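Local coordinates for deacylase (Burkholderia multivorans, PDB 5THW), which probably hydrolyses N-carbamoyl amino acids as a dimeric, two-zinc hydrolase of the peptidase M20 family, at residues 63-66 against 67-70; 308-312 against 313-317; 399-402 against 403-406. All coordinates share one frame; numbering follows the deposited sequence.

Interaction 1: 63-66 against 67-70; sequences RDLI and VRWA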
ATOM      1  N   ARG A  63     -24.275   8.689 -17.366  1.00 40.43           N
ATOM      2  CA  ARG A  63     -24.286   9.229 -18.721  1.00 39.85           C
ATOM      3  C   ARG A  63     -25.606   8.934 -19.418  1.00 41.72           C
ATOM      4  O   ARG A  63     -26.249   9.848 -19.946  1.00 44.27           O
ATOM      5  CB  ARG A  63     -23.121   8.667 -19.534  1.00 40.04           C
ATOM      6  CG  ARG A  63     -21.756   9.150 -19.088  1.00 41.03           C
ATOM      7  CD  ARG A  63     -20.659   8.312 -19.713  1.00 40.47           C
ATOM      8  NE  ARG A  63     -19.340   8.901 -19.520  1.00 49.80           N
ATOM      9  CZ  ARG A  63     -18.652   9.511 -20.478  1.00 50.12           C
ATOM     10  NH1 ARG A  63     -19.163   9.606 -21.703  1.00 38.53           N
ATOM     11  NH2 ARG A  63     -17.451  10.016 -20.211  1.00 43.21           N
ATOM     12  N   ASP A  64     -26.050   7.669 -19.383  1.00 37.54           N
ATOM     13  CA  ASP A  64     -27.279   7.296 -20.086  1.00 42.23           C
ATOM     14  C   ASP A  64     -28.471   8.099 -19.574  1.00 45.19           C
ATOM     15  O   ASP A  64     -29.325   8.527 -20.358  1.00 47.86           O
ATOM     16  CB  ASP A  64     -27.564   5.793 -19.936  1.00 36.19           C
ATOM     17  CG  ASP A  64     -26.534   4.915 -20.629  1.00 41.86           C
ATOM     18  OD1 ASP A  64     -25.859   5.385 -21.568  1.00 44.90           O
ATOM     19  OD2 ASP A  64     -26.409   3.735 -20.234  1.00 47.22           O
ATOM     20  N   LEU A  65     -28.527   8.339 -18.264  1.00 44.71           N
ATOM     21  CA  LEU A  65     -29.645   9.081 -17.693  1.00 49.57           C
ATOM     22  C   LEU A  65     -29.626  10.542 -18.135  1.00 55.44           C
ATOM     23  O   LEU A  65     -30.680  11.123 -18.425  1.00 57.57           O
ATOM     24  CB  LEU A  65     -29.617   8.974 -16.169  1.00 46.26           C
ATOM     25  CG  LEU A  65     -30.805   9.644 -15.484  1.00 45.32           C
ATOM     26  CD1 LEU A  65     -32.120   9.075 -16.041  1.00 34.65           C
ATOM     27  CD2 LEU A  65     -30.715   9.443 -13.988  1.00 33.85           C
ATOM     28  N   ILE A  66     -28.440  11.158 -18.174  1.00 48.20           N
ATOM     29  CA  ILE A  66     -28.334  12.547 -18.616  1.00 43.67           C
ATOM     30  C   ILE A  66     -28.717  12.675 -20.086  1.00 45.01           C
ATOM     31  O   ILE A  66     -29.438  13.604 -20.479  1.00 51.18           O
ATOM     32  CB  ILE A  66     -26.913  13.077 -18.356  1.00 39.78           C
ATOM     33  CG1 ILE A  66     -26.623  13.113 -16.857  1.00 42.49           C
ATOM     34  CG2 ILE A  66     -26.731  14.452 -18.973  1.00 34.81           C
ATOM     35  CD1 ILE A  66     -25.167  13.387 -16.547  1.00 40.55           C
ATOM     36  N   VAL A  67     -28.247  11.742 -20.915  1.00 44.83           N
ATOM     37  CA  VAL A  67     -28.585  11.757 -22.336  1.00 48.04           C
ATOM     38  C   VAL A  67     -30.088  11.620 -22.529  1.00 53.30           C
ATOM     39  O   VAL A  67     -30.690  12.323 -23.350  1.00 56.30           O
ATOM     40  CB  VAL A  67     -27.810  10.647 -23.070  1.00 47.00           C
ATOM     41  CG1 VAL A  67     -28.398  10.394 -24.445  1.00 40.20           C
ATOM     42  CG2 VAL A  67     -26.338  11.023 -23.178  1.00 54.82           C
ATOM     43  N   ARG A  68     -30.723  10.731 -21.757  1.00 57.34           N
ATOM     44  CA  ARG A  68     -32.167  10.547 -21.868  1.00 59.35           C
ATOM     45  C   ARG A  68     -32.924  11.807 -21.460  1.00 52.56           C
ATOM     46  O   ARG A  68     -33.896  12.190 -22.122  1.00 50.56           O
ATOM     47  CB  ARG A  68     -32.616   9.342 -21.039  1.00 58.82           C
ATOM     48  CG  ARG A  68     -34.117   9.288 -20.810  1.00 59.80           C
ATOM     49  CD  ARG A  68     -34.563   7.911 -20.376  1.00 65.12           C
ATOM     50  NE  ARG A  68     -34.550   7.773 -18.924  1.00 74.88           N
ATOM     51  CZ  ARG A  68     -35.471   8.282 -18.111  1.00 81.29           C
ATOM     52  NH1 ARG A  68     -35.367   8.106 -16.802  1.00 87.52           N
ATOM     53  NH2 ARG A  68     -36.495   8.963 -18.604  1.00 79.77           N
ATOM     54  N   TRP A  69     -32.514  12.453 -20.363  1.00 47.63           N
ATOM     55  CA  TRP A  69     -33.149  13.715 -19.978  1.00 47.84           C
ATOM     56  C   TRP A  69     -32.950  14.786 -21.044  1.00 47.20           C
ATOM     57  O   TRP A  69     -33.869  15.557 -21.343  1.00 46.24           O
ATOM     58  CB  TRP A  69     -32.595  14.208 -18.643  1.00 48.99           C
ATOM     59  CG  TRP A  69     -33.071  13.458 -17.453  1.00 54.89           C
ATOM     60  CD1 TRP A  69     -34.161  12.634 -17.378  1.00 53.81           C
ATOM     61  CD2 TRP A  69     -32.453  13.430 -16.160  1.00 45.31           C
ATOM     62  NE1 TRP A  69     -34.268  12.112 -16.109  1.00 52.08           N
ATOM     63  CE2 TRP A  69     -33.229  12.583 -15.344  1.00 43.97           C
ATOM     64  CE3 TRP A  69     -31.321  14.042 -15.615  1.00 48.45           C
ATOM     65  CZ2 TRP A  69     -32.909  12.332 -14.011  1.00 45.56           C
ATOM     66  CZ3 TRP A  69     -31.005  13.798 -14.290  1.00 51.58           C
ATOM     67  CH2 TRP A  69     -31.798  12.949 -13.502  1.00 52.80           C
ATOM     68  N   ALA A  70     -31.750  14.850 -21.626  1.00 44.98           N
ATOM     69  CA  ALA A  70     -31.483  15.848 -22.654  1.00 45.84           C
ATOM     70  C   ALA A  70     -32.325  15.593 -23.897  1.00 52.39           C
ATOM     71  O   ALA A  70     -32.854  16.533 -24.497  1.00 58.69           O
ATOM     72  CB  ALA A  70     -29.995  15.860 -23.003  1.00 39.78           C
TER
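V67 opens the second half of this helical stretch by giving its backbone N to R63 O, 2.9 Å away, and it rests CG2 against the same oxygen. The R63 side chain leads off elsewhere, its NH1 to G83 O and its NH2 to T147 OG1, while R63 and V67 both touch V85 of strand 85-89.

One residue on, R68 N bonds to D64 O. The arginine chain is bent at chi3 (91°), which swings the guanidinium over L65, NH1 coming to 3.5 Å from L65 CD1; the charge itself is met by E72, one turn further.

W69 carries the main side-chain contact. Its backbone N bonds to L65 O at 3.0 Å, and that same oxygen lies over a face of the indole. L65 lays its branch on the ring: CG sits 3.8 Å from the centroid of the six-membered ring of W69, 16° off the normal, a CH-pi contact, and CD2 reaches CZ2 of W69 at 3.6 Å. The leucine comes to this position because its CG is anti to the backbone N (chi1 -176°). Its other methyl, CD1, lies near NE1 of W69.

A70 closes the run with a bond from its N to I66 O, its methyl touching that oxygen. I66 itself turns inward, onto M87 and helix 117-132.

This is the i to i+4 pattern of an alpha helix at work: unbroken main-chain bonds satisfy the backbone, and a leucine-tryptophan pair adds dispersion and CH-pi attraction beside the charged, solvent-facing R68.

Interaction 2: 308-312 against 313-317; sequences FRHPD and DAVLA. With URP (N-(aminocarbonyl)-beta-alanine), chain G.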
ATOM      1  N   PHE A 308       1.011  19.938  -6.939  1.00 26.87           N
ATOM      2  CA  PHE A 308       1.410  21.316  -6.677  1.00 29.86           C
ATOM      3  C   PHE A 308       0.449  22.274  -7.376  1.00 38.40           C
ATOM      4  O   PHE A 308       0.055  22.046  -8.527  1.00 31.37           O
ATOM      5  CB  PHE A 308       2.837  21.601  -7.156  1.00 36.36           C
ATOM      6  CG  PHE A 308       3.915  21.113  -6.227  1.00 35.99           C
ATOM      7  CD1 PHE A 308       3.638  20.815  -4.905  1.00 34.87           C
ATOM      8  CD2 PHE A 308       5.226  21.012  -6.671  1.00 35.36           C
ATOM      9  CE1 PHE A 308       4.641  20.373  -4.050  1.00 26.37           C
ATOM     10  CE2 PHE A 308       6.234  20.585  -5.822  1.00 36.98           C
ATOM     11  CZ  PHE A 308       5.939  20.263  -4.506  1.00 31.21           C
ATOM     12  N   ARG A 309       0.065  23.345  -6.687  1.00 43.03           N
ATOM     13  CA  ARG A 309      -0.787  24.367  -7.284  1.00 40.55           C
ATOM     14  C   ARG A 309      -0.367  25.743  -6.798  1.00 41.42           C
ATOM     15  O   ARG A 309       0.041  25.900  -5.646  1.00 43.44           O
ATOM     16  CB  ARG A 309      -2.273  24.142  -6.961  1.00 34.84           C
ATOM     17  CG  ARG A 309      -2.772  22.764  -7.320  1.00 35.05           C
ATOM     18  CD  ARG A 309      -4.231  22.556  -7.022  1.00 31.21           C
ATOM     19  NE  ARG A 309      -4.545  21.132  -7.048  1.00 37.68           N
ATOM     20  CZ  ARG A 309      -5.704  20.624  -7.449  1.00 41.97           C
ATOM     21  NH1 ARG A 309      -6.672  21.431  -7.874  1.00 36.23           N
ATOM     22  NH2 ARG A 309      -5.890  19.308  -7.431  1.00 39.81           N
ATOM     23  N   HIS A 310      -0.448  26.731  -7.687  1.00 43.34           N
ATOM     24  CA  HIS A 310      -0.265  28.123  -7.301  1.00 45.73           C
ATOM     25  C   HIS A 310      -0.856  29.006  -8.388  1.00 49.93           C
ATOM     26  O   HIS A 310      -0.853  28.619  -9.564  1.00 46.07           O
ATOM     27  CB  HIS A 310       1.215  28.463  -7.075  1.00 43.77           C
ATOM     28  CG  HIS A 310       1.424  29.674  -6.217  1.00 43.58           C
ATOM     29  ND1 HIS A 310       1.475  30.953  -6.731  1.00 48.07           N
ATOM     30  CD2 HIS A 310       1.564  29.803  -4.875  1.00 40.60           C
ATOM     31  CE1 HIS A 310       1.646  31.817  -5.744  1.00 45.41           C
ATOM     32  NE2 HIS A 310       1.701  31.145  -4.607  1.00 42.45           N
ATOM     33  N   PRO A 311      -1.407  30.172  -8.030  1.00 47.26           N
ATOM     34  CA  PRO A 311      -1.919  31.088  -9.062  1.00 46.21           C
ATOM     35  C   PRO A 311      -0.834  31.806  -9.840  1.00 46.34           C
ATOM     36  O   PRO A 311      -1.144  32.387 -10.888  1.00 46.25           O
ATOM     37  CB  PRO A 311      -2.774  32.077  -8.259  1.00 40.29           C
ATOM     38  CG  PRO A 311      -2.202  32.029  -6.880  1.00 37.00           C
ATOM     39  CD  PRO A 311      -1.782  30.605  -6.675  1.00 41.40           C
ATOM     40  N   ASP A 312       0.415  31.775  -9.380  1.00 51.05           N
ATOM     41  CA  ASP A 312       1.534  32.447 -10.035  1.00 50.02           C
ATOM     42  C   ASP A 312       2.455  31.373 -10.600  1.00 49.35           C
ATOM     43  O   ASP A 312       2.997  30.559  -9.842  1.00 44.62           O
ATOM     44  CB  ASP A 312       2.273  33.346  -9.040  1.00 41.10           C
ATOM     45  CG  ASP A 312       3.370  34.189  -9.686  1.00 52.67           C
ATOM     46  OD1 ASP A 312       4.179  33.648 -10.470  1.00 55.08           O
ATOM     47  OD2 ASP A 312       3.437  35.405  -9.384  1.00 53.70           O
ATOM     48  N   ASP A 313       2.669  31.407 -11.920  1.00 49.05           N
ATOM     49  CA  ASP A 313       3.444  30.357 -12.578  1.00 51.11           C
ATOM     50  C   ASP A 313       4.878  30.327 -12.072  1.00 56.77           C
ATOM     51  O   ASP A 313       5.469  29.248 -11.925  1.00 60.37           O
ATOM     52  CB  ASP A 313       3.420  30.545 -14.094  1.00 51.57           C
ATOM     53  CG  ASP A 313       3.882  29.303 -14.845  1.00 56.80           C
ATOM     54  OD1 ASP A 313       3.244  28.236 -14.695  1.00 61.05           O
ATOM     55  OD2 ASP A 313       4.883  29.393 -15.589  1.00 56.75           O
ATOM     56  N   ALA A 314       5.451  31.500 -11.786  1.00 50.71           N
ATOM     57  CA  ALA A 314       6.828  31.551 -11.308  1.00 46.91           C
ATOM     58  C   ALA A 314       6.965  30.870  -9.952  1.00 46.84           C
ATOM     59  O   ALA A 314       7.911  30.108  -9.725  1.00 44.68           O
ATOM     60  CB  ALA A 314       7.301  33.003 -11.229  1.00 43.26           C
ATOM     61  N   VAL A 315       6.021  31.117  -9.041  1.00 49.09           N
ATOM     62  CA  VAL A 315       6.041  30.424  -7.758  1.00 44.01           C
ATOM     63  C   VAL A 315       5.828  28.930  -7.967  1.00 47.46           C
ATOM     64  O   VAL A 315       6.496  28.096  -7.343  1.00 49.15           O
ATOM     65  CB  VAL A 315       4.993  31.022  -6.804  1.00 44.29           C
ATOM     66  CG1 VAL A 315       4.918  30.201  -5.526  1.00 35.70           C
ATOM     67  CG2 VAL A 315       5.301  32.486  -6.518  1.00 39.02           C
ATOM     68  N   LEU A 316       4.899  28.566  -8.858  1.00 45.99           N
ATOM     69  CA  LEU A 316       4.674  27.155  -9.150  1.00 40.27           C
ATOM     70  C   LEU A 316       5.949  26.478  -9.648  1.00 46.26           C
ATOM     71  O   LEU A 316       6.195  25.307  -9.336  1.00 54.70           O
ATOM     72  CB  LEU A 316       3.545  27.005 -10.168  1.00 40.68           C
ATOM     73  CG  LEU A 316       3.139  25.571 -10.531  1.00 40.20           C
ATOM     74  CD1 LEU A 316       2.839  24.739  -9.299  1.00 40.54           C
ATOM     75  CD2 LEU A 316       1.945  25.580 -11.488  1.00 40.02           C
ATOM     76  N   ALA A 317       6.772  27.194 -10.425  1.00 48.47           N
ATOM     77  CA  ALA A 317       8.063  26.651 -10.845  1.00 44.61           C
ATOM     78  C   ALA A 317       9.059  26.578  -9.691  1.00 43.52           C
ATOM     79  O   ALA A 317       9.904  25.676  -9.664  1.00 48.87           O
ATOM     80  CB  ALA A 317       8.647  27.485 -11.987  1.00 41.21           C
TER
HETATM   81  O2  URP G 503     -12.352  18.928  -8.533  1.00 47.16           O
HETATM   82  C2  URP G 503     -12.375  18.903  -9.749  1.00 43.79           C
HETATM   83  N3  URP G 503     -13.464  18.527 -10.405  1.00 52.74           N
HETATM   84  N1  URP G 503     -11.305  19.228 -10.462  1.00 47.69           N
HETATM   85  C6  URP G 503     -10.349  18.213 -10.870  1.00 48.67           C
HETATM   86  C5  URP G 503      -9.002  18.811 -11.251  1.00 42.26           C
HETATM   87  C4  URP G 503      -8.364  19.321  -9.985  1.00 53.81           C
HETATM   88  O42 URP G 503      -8.285  20.558  -9.810  1.00 61.69           O
HETATM   89  O41 URP G 503      -7.941  18.484  -9.156  1.00 49.55           O
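H310 and V315 meet where strand 297-310 turns back into helix 313-334, and the histidine can be followed outward atom by atom. Its CB lies 4.1 Å from L316 CB. From there CG carries the imidazole beneath the first turn of the helix. V315 CG1 stands 3.4 Å from the centroid of the H310 ring, 8° off its normal, so the methyl sits over the centre of one face in a CH-pi contact; within the ring, CD2 is the atom nearest to it. The opposite face takes CD of P311, offset toward the rim. On one side of the ring, ND1 accepts the backbone N of D312 at 3.0 Å, with that donor tilted 17° out of the ring plane. Farther out, CE1 meets V315 CB, and NE2 again lies under CG1. The imidazole is thus sandwiched between V315 CG1 and P311 CD, and the D312 N bond to ND1 probably helps fix its rotation.

D312, whose main chain is held by this ring, is the N-cap of the helix. Its OD1 accepts A314 N at 2.8 Å and V315 N at 3.4 Å, both weak bonds, while D312 O takes L316 N in its carbonyl plane at 2.9 Å. L316 turns CD1 to F308 CB.

R309 alternates to the other side of the strand, where its NH1 bonds to O42 and its NH2 to O41 of the N-(aminocarbonyl)-beta-alanine carboxylate, one oxygen each; D307 holds its NE. Both segments belong to the M20 dimerisation region, and 313-317 runs back nearly antiparallel (153°) to 308-310. Strands 225-242 and 282-291 flank it, and R309 also packs on G249 of the second subunit.

Interaction 3: 399-402 against 403-406; sequences DGIS and HNEV. With ZN (zinc ion), chain F.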
ATOM      1  N   ASP A 399     -19.142  24.684   4.311  1.00 44.72           N
ATOM      2  CA  ASP A 399     -17.842  24.532   4.964  1.00 48.83           C
ATOM      3  C   ASP A 399     -16.684  24.526   3.973  1.00 45.36           C
ATOM      4  O   ASP A 399     -15.550  24.183   4.345  1.00 43.40           O
ATOM      5  CB  ASP A 399     -17.793  23.273   5.842  1.00 56.21           C
ATOM      6  CG  ASP A 399     -18.759  23.342   7.014  1.00 61.52           C
ATOM      7  OD1 ASP A 399     -18.895  24.430   7.622  1.00 61.12           O
ATOM      8  OD2 ASP A 399     -19.384  22.307   7.325  1.00 65.10           O
ATOM      9  N   GLY A 400     -16.946  24.880   2.719  1.00 41.70           N
ATOM     10  CA  GLY A 400     -15.937  24.902   1.685  1.00 42.65           C
ATOM     11  C   GLY A 400     -15.354  23.560   1.318  1.00 45.85           C
ATOM     12  O   GLY A 400     -14.328  23.517   0.634  1.00 50.28           O
ATOM     13  N   ILE A 401     -15.966  22.469   1.745  1.00 43.37           N
ATOM     14  CA  ILE A 401     -15.388  21.146   1.553  1.00 47.20           C
ATOM     15  C   ILE A 401     -15.896  20.518   0.255  1.00 45.57           C
ATOM     16  O   ILE A 401     -17.092  20.572  -0.065  1.00 37.29           O
ATOM     17  CB  ILE A 401     -15.649  20.245   2.778  1.00 45.91           C
ATOM     18  CG1 ILE A 401     -14.870  18.940   2.631  1.00 50.95           C
ATOM     19  CG2 ILE A 401     -17.133  20.001   2.991  1.00 51.30           C
ATOM     20  CD1 ILE A 401     -14.412  18.357   3.942  1.00 49.32           C
ATOM     21  N   SER A 402     -14.970  19.929  -0.499  1.00 41.50           N
ATOM     22  CA  SER A 402     -15.261  19.127  -1.682  1.00 33.32           C
ATOM     23  C   SER A 402     -14.303  17.943  -1.683  1.00 32.27           C
ATOM     24  O   SER A 402     -13.331  17.903  -0.918  1.00 37.87           O
ATOM     25  CB  SER A 402     -15.125  19.936  -2.980  1.00 39.72           C
ATOM     26  OG  SER A 402     -15.540  19.183  -4.115  1.00 40.90           O
ATOM     27  N   HIS A 403     -14.585  16.970  -2.553  1.00 26.60           N
ATOM     28  CA  HIS A 403     -13.902  15.669  -2.528  1.00 32.28           C
ATOM     29  C   HIS A 403     -14.059  14.993  -1.170  1.00 32.50           C
ATOM     30  O   HIS A 403     -13.182  14.259  -0.708  1.00 34.21           O
ATOM     31  CB  HIS A 403     -12.427  15.781  -2.925  1.00 34.09           C
ATOM     32  CG  HIS A 403     -12.225  16.035  -4.387  1.00 38.30           C
ATOM     33  ND1 HIS A 403     -10.981  16.201  -4.956  1.00 34.35           N
ATOM     34  CD2 HIS A 403     -13.121  16.150  -5.397  1.00 33.99           C
ATOM     35  CE1 HIS A 403     -11.117  16.399  -6.255  1.00 36.97           C
ATOM     36  NE2 HIS A 403     -12.406  16.380  -6.547  1.00 41.42           N
ATOM     37  N   ASN A 404     -15.199  15.261  -0.540  1.00 35.75           N
ATOM     38  CA  ASN A 404     -15.665  14.605   0.667  1.00 29.45           C
ATOM     39  C   ASN A 404     -17.152  14.364   0.459  1.00 39.93           C
ATOM     40  O   ASN A 404     -17.835  15.160  -0.197  1.00 32.74           O
ATOM     41  CB  ASN A 404     -15.442  15.451   1.931  1.00 27.50           C
ATOM     42  CG  ASN A 404     -15.608  14.642   3.224  1.00 42.82           C
ATOM     43  OD1 ASN A 404     -16.714  14.215   3.571  1.00 41.28           O
ATOM     44  ND2 ASN A 404     -14.498  14.437   3.948  1.00 33.58           N
ATOM     45  N   GLU A 405     -17.642  13.245   0.994  1.00 40.38           N
ATOM     46  CA  GLU A 405     -19.033  12.862   0.783  1.00 39.89           C
ATOM     47  C   GLU A 405     -20.027  13.821   1.445  1.00 42.10           C
ATOM     48  O   GLU A 405     -21.208  13.805   1.080  1.00 43.66           O
ATOM     49  CB  GLU A 405     -19.237  11.420   1.245  1.00 43.99           C
ATOM     50  CG  GLU A 405     -18.539  10.422   0.315  1.00 48.52           C
ATOM     51  CD  GLU A 405     -18.156   9.112   0.992  1.00 54.26           C
ATOM     52  OE1 GLU A 405     -19.068   8.359   1.400  1.00 51.99           O
ATOM     53  OE2 GLU A 405     -16.938   8.835   1.114  1.00 52.11           O
ATOM     54  N   VAL A 406     -19.588  14.657   2.394  1.00 42.03           N
ATOM     55  CA  VAL A 406     -20.493  15.598   3.056  1.00 34.21           C
ATOM     56  C   VAL A 406     -20.556  16.914   2.289  1.00 40.59           C
ATOM     57  O   VAL A 406     -21.125  17.896   2.778  1.00 49.15           O
ATOM     58  CB  VAL A 406     -20.082  15.866   4.519  1.00 35.88           C
ATOM     59  CG1 VAL A 406     -20.006  14.570   5.310  1.00 39.96           C
ATOM     60  CG2 VAL A 406     -18.768  16.655   4.586  1.00 30.33           C
TER
HETATM   61 ZN    ZN F 502     -13.523  16.993  -8.260  0.79 35.26          ZN
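The second zinc site of this two-zinc centre takes H403 from the loop that links strand 390-395 to helix 411-429, and the contact of 399-402 with 403-406 shapes that loop. H403 NE2 binds the zinc ion at 2.1 Å, with D115 and E150 among the metal's other ligands. The backbone of H403 adopts positive phi and psi (57° and 32°), a change of direction after S402, consistent with the imidazole pointing to the metal. Its far nitrogen, ND1, is hydrogen-bonded to N296 O of the second subunit, whose H247 ring also stacks on the imidazole. Both nitrogens of the ring are therefore engaged.

Beyond the histidine the chain folds back on I401. CG1 of I401 touches N404 CB at 3.6 Å, and its CD1 lies 3.9 Å from N404 ND2. The other branch, CG2, approaches V406 CG2 at 4.1 Å. N404 OD1 accepts V406 N at 3.1 Å on a lone pair in the amide plane, an Asx turn, with the N-H...O angle a nearly straight 165°. Across the same amide, ND2 goes to E245 O of the second subunit.

S402 OG lies 2.9 Å from H403 N and is hydrogen-bonded to E407 and Q214, the latter a member of the pocket for N-(aminocarbonyl)-beta-alanine.

Chemically, the zinc ligand is probably positioned from two directions: apolar contact and an Asx turn shape the chain behind it, and a carbonyl of the second subunit holds ND1. That bond probably fixes the ring's orientation and may strengthen the donor character of NE2, consistent with an active site completed by the dimer.

Along the chain the three contacts come in series. Interaction 1 lies on helix 57-72, with its centre about 38 Å from that of interaction 2, on opposite sides of the chain's centre, and about 26 Å from that of interaction 3. Interactions 2 and 3 approach to about 6 Å between nearest atoms and have a common task: 308-317 supplies an arginine for the ligand's carboxylate, and 399-406 a histidine for one zinc ion. The dimerisation region and the metal-binding part thus meet over one ligand, with the second subunit touching both, while interaction 1 stays about 16 Å from interaction 3 between nearest atoms and touches neither contact.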